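Ribonuclease T2 (Homo sapiens, PDB 3T0O) degrades single-stranded RNA in innate immunity, cutting preferentially between purine and uridine residues to leave purine 2',3'-cyclophosphate ends. Local coordinates at residues E21-K26 and D75-F80; V169-Q174 and P221-P226. All coordinates share one frame; numbering follows the deposited sequence.

Contact 1 of 2, residues E21-K26 and D75-F80; sequences ETVCEK and DVIHSF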
# COMPACT_ATOMS: atom_id res chain seq x y z
N GLU A 21 -10.35 6.28 0.21
CA GLU A 21 -11.25 7.28 -0.37
C GLU A 21 -10.72 7.87 -1.67
O GLU A 21 -11.54 8.24 -2.55
CB GLU A 21 -11.45 8.37 0.67
CG GLU A 21 -12.28 9.61 0.18
CD GLU A 21 -13.66 9.25 -0.33
OE1 GLU A 21 -14.22 8.30 0.19
OE2 GLU A 21 -14.21 10.01 -1.21
N THR A 22 -9.40 7.93 -1.76
CA THR A 22 -8.86 8.35 -3.05
C THR A 22 -8.89 7.31 -4.13
O THR A 22 -9.30 7.61 -5.28
CB THR A 22 -7.45 8.82 -2.88
OG1 THR A 22 -7.46 9.93 -1.99
CG2 THR A 22 -6.81 9.28 -4.21
N VAL A 23 -8.46 6.10 -3.81
CA VAL A 23 -8.29 5.11 -4.85
C VAL A 23 -9.54 4.33 -5.24
O VAL A 23 -9.57 3.70 -6.33
CB VAL A 23 -7.09 4.18 -4.58
CG1 VAL A 23 -5.74 4.98 -4.46
CG2 VAL A 23 -7.34 3.28 -3.35
N CYS A 24 -10.51 4.29 -4.33
CA CYS A 24 -11.75 3.60 -4.64
C CYS A 24 -12.31 4.09 -5.96
O CYS A 24 -12.34 5.30 -6.26
CB CYS A 24 -12.74 3.91 -3.52
SG CYS A 24 -12.53 2.81 -2.11
N GLU A 25 -12.86 3.15 -6.72
CA GLU A 25 -13.38 3.46 -8.07
C GLU A 25 -14.84 3.25 -8.19
O GLU A 25 -15.46 3.77 -9.12
CB GLU A 25 -12.68 2.53 -9.08
CG GLU A 25 -11.22 2.89 -9.19
CD GLU A 25 -10.50 2.25 -10.40
OE1 GLU A 25 -11.14 1.53 -11.19
OE2 GLU A 25 -9.26 2.45 -10.47
N LYS A 26 -15.42 2.45 -7.32
CA LYS A 26 -16.86 2.19 -7.44
C LYS A 26 -17.39 2.09 -6.04
O LYS A 26 -16.66 1.67 -5.13
CB LYS A 26 -17.12 0.86 -8.11
CG LYS A 26 -16.74 0.73 -9.50
CD LYS A 26 -17.67 -0.33 -10.05
CE LYS A 26 -16.92 -1.40 -10.80
NZ LYS A 26 -17.92 -2.28 -11.45
N ASP A 75 -9.88 -4.91 -0.89
CA ASP A 75 -9.84 -4.53 -2.29
C ASP A 75 -10.51 -3.21 -2.48
O ASP A 75 -11.71 -3.12 -2.54
CB ASP A 75 -10.51 -5.61 -3.12
CG ASP A 75 -10.53 -5.28 -4.60
OD1 ASP A 75 -10.05 -4.19 -4.97
OD2 ASP A 75 -11.04 -6.13 -5.39
N VAL A 76 -9.70 -2.17 -2.52
CA VAL A 76 -10.23 -0.81 -2.68
C VAL A 76 -9.84 -0.19 -3.99
O VAL A 76 -9.93 1.04 -4.13
CB VAL A 76 -9.80 0.07 -1.48
CG1 VAL A 76 -10.45 -0.49 -0.20
CG2 VAL A 76 -8.27 0.16 -1.35
N ILE A 77 -9.52 -1.04 -4.97
CA ILE A 77 -9.28 -0.51 -6.33
C ILE A 77 -10.42 -1.00 -7.19
O ILE A 77 -11.24 -0.17 -7.59
CB ILE A 77 -7.95 -0.98 -6.80
CG1 ILE A 77 -6.87 -0.30 -5.93
CG2 ILE A 77 -7.80 -0.53 -8.27
CD1 ILE A 77 -5.52 -0.80 -6.13
N HIS A 78 -10.52 -2.29 -7.48
CA HIS A 78 -11.67 -2.73 -8.24
C HIS A 78 -12.86 -3.12 -7.41
O HIS A 78 -14.00 -3.20 -7.94
CB HIS A 78 -11.38 -3.95 -9.05
CG HIS A 78 -10.39 -3.69 -10.13
ND1 HIS A 78 -10.56 -2.70 -11.08
CD2 HIS A 78 -9.19 -4.26 -10.37
CE1 HIS A 78 -9.48 -2.67 -11.86
NE2 HIS A 78 -8.65 -3.61 -11.47
N SER A 79 -12.55 -3.39 -6.13
CA SER A 79 -13.62 -3.73 -5.21
C SER A 79 -14.45 -4.87 -5.74
O SER A 79 -15.68 -4.79 -5.75
CB SER A 79 -14.49 -2.49 -4.86
OG SER A 79 -13.68 -1.56 -4.16
N PHE A 80 -13.81 -5.93 -6.21
CA PHE A 80 -14.54 -7.10 -6.68
C PHE A 80 -15.14 -7.78 -5.42
O PHE A 80 -14.58 -7.68 -4.29
CB PHE A 80 -13.53 -8.05 -7.32
CG PHE A 80 -12.94 -7.59 -8.64
CD1 PHE A 80 -13.79 -7.16 -9.68
CD2 PHE A 80 -11.59 -7.62 -8.84
CE1 PHE A 80 -13.27 -6.74 -10.90
CE2 PHE A 80 -11.07 -7.25 -10.14
CZ PHE A 80 -11.90 -6.81 -11.11
O HOH W 1 -13.56 0.42 -6.21
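With chi1 of Val23 at -59°, CG1 lies anti to the carbonyl carbon and CG2 is left between the backbone N and that carbon, directed at Val76, whose own methyls are arranged in the same way. The two branches meet, Val23 CG2 lying 3.8 Å from Val76 CG2, and the side chains cross at a slant. Beside them Cys24, tied by a disulfide to Cys31, rests its SG 3.9 Å from Val76 CB. Cys24 is the first residue to leave helical backbone angles after helix 20-23, and its CA carries a C-H...O contact to Val76 O at 3.2 Å.

Further along, Glu25 runs alongside Ile77 O, its side chain crossing that of Ile77 at a slant. Its chain runs extended beyond CG, with CB 3.4 Å from Ile77 O, while the carboxylate forms a salt bridge with Arg212.

No direct hydrogen bond joins the two segments; a water does so instead. It accepts from Glu25 N at 2.9 Å and donates to Ile77 O at 2.8 Å.

The loop's shape is set from within by Asp75. OD1 takes Ile77 N nearly along its C-O axis and Ser79 N, at 2.9 Å, from 59° out of the carboxylate plane, while OD2 receives Phe80 N. Two good bonds and a weak one from His78 N on OD1, with another on OD2, fix the carboxylate's rotation and gather the backbone around it.

The Ile77 side chain comes within about 3 Å of that of His41 (nearest atoms), a predicted active-site residue. The Ile77 N bond to Asp75 OD1 makes the start of this loop an Asx turn, and the loop borders the probable catalytic site of an RNase T2 fold.

Contact 2 of 2, residues V169-Q174 and P221-P226; sequences VQTIGQ and PVFYPP
Three hydrogen bonds tie Gln170 and Ile172 to residues 221-223. Two are backbone bonds: Phe223 N gives to Gln170 O at 2.9 Å, almost straight at 177°, and Ile172 N gives to Phe223 O, also at 2.9 Å. Since Phe223 bonds to the residues before and after Thr171, this is a single bridge of the parallel type. The third comes from a side chain. A chi1 of 65° sets Gln170 CG between the backbone N and carbonyl carbon, and the extended chain carries NE2 to Pro221 O, 3.0 Å away, approached from 37° above the carbonyl plane. The other end of that amide, OE1, accepts from Glu218 N.

The bridge, between Thr171 and Phe223, brings strand 171-180 of the main antiparallel sheet against the chain at strand 221-222, which pairs with 139-140 in a small second sheet. Just past it, Gly173 and Gln174 together face Gln159 in a classic beta bulge.

Apolar contacts flank the bonds. Val169 CG2 lies 3.9 Å from Phe223 CB, the side chains crossing at about a right angle. Ile172 CB meets Val222 CG2 at 3.7 Å, and Ile172 CG2 approaches Tyr224 CD1 obliquely at 3.6 Å. Tyr224 OH is hydrogen-bonded to Trp38 NE1, and Phe144 of helix 141-152 touches both Ile172 and Val222.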
# COMPACT_ATOMS: atom_id res chain seq x y z
N VAL A 169 -7.42 20.44 -7.03
CA VAL A 169 -6.02 20.10 -6.70
C VAL A 169 -5.89 18.57 -6.69
O VAL A 169 -6.87 17.85 -6.60
CB VAL A 169 -5.49 20.68 -5.30
CG1 VAL A 169 -5.54 22.24 -5.27
CG2 VAL A 169 -6.23 20.14 -4.19
N GLN A 170 -4.66 18.10 -6.85
CA GLN A 170 -4.35 16.66 -6.78
C GLN A 170 -4.81 16.09 -5.42
O GLN A 170 -4.86 16.77 -4.40
CB GLN A 170 -2.87 16.44 -6.99
CG GLN A 170 -2.03 17.06 -5.84
CD GLN A 170 -0.57 17.13 -6.06
OE1 GLN A 170 -0.01 16.48 -6.96
NE2 GLN A 170 0.05 17.96 -5.27
N THR A 171 -5.05 14.79 -5.44
CA THR A 171 -5.53 14.11 -4.27
C THR A 171 -4.54 13.01 -3.87
O THR A 171 -4.19 12.18 -4.71
CB THR A 171 -6.83 13.46 -4.62
OG1 THR A 171 -7.70 14.46 -5.21
CG2 THR A 171 -7.44 12.93 -3.31
N ILE A 172 -4.09 13.01 -2.61
CA ILE A 172 -3.11 11.97 -2.20
C ILE A 172 -3.77 10.63 -2.21
O ILE A 172 -4.87 10.49 -1.68
CB ILE A 172 -2.45 12.31 -0.87
CG1 ILE A 172 -1.32 11.30 -0.58
CG2 ILE A 172 -3.46 12.24 0.34
CD1 ILE A 172 -0.53 11.68 0.72
N GLY A 173 -3.05 9.64 -2.74
CA GLY A 173 -3.61 8.28 -2.91
C GLY A 173 -2.71 7.20 -2.35
O GLY A 173 -3.23 6.18 -1.97
N GLN A 174 -1.38 7.39 -2.41
CA GLN A 174 -0.53 6.18 -2.16
C GLN A 174 0.80 6.61 -1.59
O GLN A 174 1.34 7.61 -2.03
CB GLN A 174 -0.40 5.40 -3.50
CG GLN A 174 0.42 4.11 -3.35
CD GLN A 174 0.04 3.19 -4.54
OE1 GLN A 174 -0.90 2.44 -4.41
NE2 GLN A 174 0.83 3.22 -5.57
N PRO A 221 -0.12 22.19 -3.00
CA PRO A 221 -1.30 21.75 -2.25
C PRO A 221 -1.77 20.38 -2.65
O PRO A 221 -1.58 19.94 -3.81
CB PRO A 221 -2.39 22.81 -2.57
CG PRO A 221 -1.65 23.88 -3.19
CD PRO A 221 -0.39 23.43 -3.74
N VAL A 222 -2.26 19.68 -1.65
CA VAL A 222 -2.77 18.35 -1.93
C VAL A 222 -4.00 18.13 -1.04
O VAL A 222 -4.05 18.57 0.14
CB VAL A 222 -1.62 17.25 -1.71
CG1 VAL A 222 -1.07 17.33 -0.29
CG2 VAL A 222 -2.18 15.80 -1.98
N PHE A 223 -4.97 17.48 -1.62
CA PHE A 223 -6.18 17.13 -0.84
C PHE A 223 -6.01 15.74 -0.28
O PHE A 223 -5.69 14.79 -0.99
CB PHE A 223 -7.37 17.20 -1.83
CG PHE A 223 -8.71 16.99 -1.24
CD1 PHE A 223 -9.06 17.47 0.01
CD2 PHE A 223 -9.67 16.32 -1.99
CE1 PHE A 223 -10.38 17.27 0.56
CE2 PHE A 223 -10.99 16.12 -1.45
CZ PHE A 223 -11.30 16.61 -0.18
N TYR A 224 -6.35 15.60 1.00
CA TYR A 224 -6.29 14.31 1.70
C TYR A 224 -7.75 14.12 2.17
O TYR A 224 -8.17 14.63 3.24
CB TYR A 224 -5.33 14.50 2.88
CG TYR A 224 -5.17 13.32 3.79
CD1 TYR A 224 -5.43 12.02 3.34
CD2 TYR A 224 -4.67 13.51 5.04
CE1 TYR A 224 -5.27 10.90 4.18
CE2 TYR A 224 -4.44 12.45 5.89
CZ TYR A 224 -4.76 11.14 5.47
OH TYR A 224 -4.49 10.10 6.31
N PRO A 225 -8.55 13.44 1.38
CA PRO A 225 -10.01 13.52 1.51
C PRO A 225 -10.55 12.69 2.63
O PRO A 225 -10.18 11.51 2.80
CB PRO A 225 -10.53 12.94 0.17
CG PRO A 225 -9.47 12.11 -0.37
CD PRO A 225 -8.14 12.78 0.12
N PRO A 226 -11.42 13.29 3.45
CA PRO A 226 -12.18 12.47 4.43
C PRO A 226 -13.07 11.45 3.69
O PRO A 226 -13.68 11.78 2.66
CB PRO A 226 -13.03 13.50 5.17
CG PRO A 226 -12.53 14.80 4.80
CD PRO A 226 -11.73 14.70 3.52

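In the fold
Contact 1 closes before contact 2 opens along the chain, so the two are in series; their centres lie 15 Å apart. They nonetheless touch through helix 20-23. Thr22 OG1 is 2.7 Å from Ile172 O, a probable hydrogen bond, and 3.4 Å from Pro225 CG, so this short helix meets both segments of contact 2. The six-stranded antiparallel sheet links them as well: strand 12-18, just ahead of the helix, pairs with strand 171-180. His41, on strand 39-45 of that sheet, is approached by Ile77 from contact 1, and its ND1 is hydrogen-bonded to Gln174 OE1, so each contact has a segment that sends one residue to this predicted active-site histidine, although contact 2 itself lies away from it.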